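Local coordinates for virulence protein vsdE (Salmonella enterica, PDB 5LQ6) that acts as a cysteine hydrolase effector of the papain-like peptidase clan, suppressing immune responses and promoting bacterial virulence, at residues A109-D112 / K113-G117. The protein carries 4 engineered substitutions. Sequence-based numbering, arbitrary orientation.
Sequences AIVD and KIIFG
D112 and F116 meet one turn apart in the last turns of helix 108-116, a local i/i+4 contact within a single short helix. OD1 of D112 lies at the edge of the F116 ring, near its plane, 3.7 Å from CE2. The carboxylate and ring planes are 75° apart. A chi1 of -79° sets CG of D112 beside the backbone N, opposite the carbonyl carbon, and with it OD1 comes to the ring edge. D112 O accepts the N-H of F116 (N to O 2.8 Å) and, weakly, that of G117. G117 then leaves the helix with a positive phi of 88°, a backbone shape suited to glycine.

I110 runs alongside I114, and V111 alongside I115, the members of each pair heading in a common direction. In the given conformers of I114 and I115, I110 CG2 meets I114 CD1 at 4.1 Å, and V111 CG1 meets I115 CD1 at 4.0 Å. V111 and I115 both pack on A81 of helix 76-89. V111 and I114 share I35 of helix 29-38, and I114 also packs on I15 and I19 of helix 12-19. Aliphatic side chains thus join the helix to these three.

The buried carboxylate is held at both oxygens: OD1 forms a salt bridge with R212 of strand 209-212, and OD2 accepts the N-H of L120. R212 would be expected to favour the ionised form of D112, whose charge is consistent with an electrostatic attraction to the positive ring edge of F116.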
loop_
_atom_site.group_PDB
_atom_site.type_symbol
_atom_site.label_atom_id
_atom_site.label_comp_id
_atom_site.label_asym_id
_atom_site.label_seq_id
_atom_site.Cartn_x
_atom_site.Cartn_y
_atom_site.Cartn_z
ATOM N N ALA A 109 -1.237 1.716 11.947
ATOM C CA ALA A 109 -2.522 2.034 12.586
ATOM C C ALA A 109 -2.763 3.561 12.593
ATOM O O ALA A 109 -3.851 4.036 12.274
ATOM C CB ALA A 109 -2.544 1.511 14.007
ATOM N N ILE A 110 -1.736 4.315 12.983
ATOM C CA ILE A 110 -1.840 5.772 12.987
ATOM C C ILE A 110 -1.999 6.278 11.568
ATOM O O ILE A 110 -2.854 7.124 11.273
ATOM C CB ILE A 110 -0.617 6.435 13.684
ATOM C CG1 ILE A 110 -0.587 5.996 15.148
ATOM C CG2 ILE A 110 -0.607 7.958 13.489
ATOM C CD1 ILE A 110 0.595 6.591 15.904
ATOM N N VAL A 111 -1.212 5.729 10.634
ATOM C CA VAL A 111 -1.342 6.168 9.262
ATOM C C VAL A 111 -2.737 5.868 8.721
ATOM O O VAL A 111 -3.347 6.714 8.052
ATOM C CB VAL A 111 -0.234 5.546 8.340
ATOM C CG1 VAL A 111 -0.502 5.746 6.862
ATOM C CG2 VAL A 111 1.143 6.066 8.751
ATOM N N ASP A 112 -3.271 4.687 8.996
ATOM C CA ASP A 112 -4.567 4.328 8.510
ATOM C C ASP A 112 -5.673 5.217 9.142
ATOM O O ASP A 112 -6.602 5.637 8.471
ATOM C CB ASP A 112 -4.906 2.857 8.839
ATOM C CG ASP A 112 -4.272 1.863 7.914
ATOM O OD1 ASP A 112 -3.589 2.228 6.884
ATOM O OD2 ASP A 112 -4.509 0.628 8.208
ATOM N N LYS A 113 -5.540 5.476 10.446
ATOM C CA LYS A 113 -6.516 6.319 11.119
ATOM C C LYS A 113 -6.570 7.708 10.465
ATOM O O LYS A 113 -7.636 8.272 10.276
ATOM C CB LYS A 113 -6.204 6.407 12.603
ATOM C CG LYS A 113 -6.676 5.197 13.372
ATOM C CD LYS A 113 -6.303 5.232 14.846
ATOM C CE LYS A 113 -6.734 3.940 15.491
ATOM N NZ LYS A 113 -6.502 4.006 16.955
ATOM N N ILE A 114 -5.403 8.240 10.094
ATOM C CA ILE A 114 -5.380 9.577 9.467
ATOM C C ILE A 114 -5.943 9.534 8.040
ATOM O O ILE A 114 -6.793 10.305 7.698
ATOM C CB ILE A 114 -3.955 10.140 9.454
ATOM C CG1 ILE A 114 -3.503 10.367 10.905
ATOM C CG2 ILE A 114 -3.875 11.392 8.568
ATOM C CD1 ILE A 114 -2.078 10.836 11.008
ATOM N N ILE A 115 -5.432 8.616 7.208
ATOM C CA ILE A 115 -5.798 8.631 5.788
ATOM C C ILE A 115 -7.187 8.069 5.537
ATOM O O ILE A 115 -7.938 8.606 4.761
ATOM C CB ILE A 115 -4.716 7.931 4.948
ATOM C CG1 ILE A 115 -3.499 8.848 4.873
ATOM C CG2 ILE A 115 -5.237 7.613 3.546
ATOM C CD1 ILE A 115 -2.291 8.228 4.219
ATOM N N PHE A 116 -7.539 6.980 6.206
ATOM C CA PHE A 116 -8.815 6.298 5.958
ATOM C C PHE A 116 -9.875 6.529 7.008
ATOM O O PHE A 116 -11.060 6.314 6.722
ATOM C CB PHE A 116 -8.609 4.779 5.762
ATOM C CG PHE A 116 -7.585 4.471 4.686
ATOM C CD1 PHE A 116 -7.911 4.651 3.361
ATOM C CD2 PHE A 116 -6.296 4.044 5.053
ATOM C CE1 PHE A 116 -6.921 4.396 2.367
ATOM C CE2 PHE A 116 -5.343 3.828 4.063
ATOM C CZ PHE A 116 -5.680 4.016 2.770
ATOM N N GLY A 117 -9.474 7.021 8.180
ATOM C CA GLY A 117 -10.410 7.258 9.262
ATOM C C GLY A 117 -10.646 6.092 10.179
ATOM O O GLY A 117 -11.509 6.180 11.110
#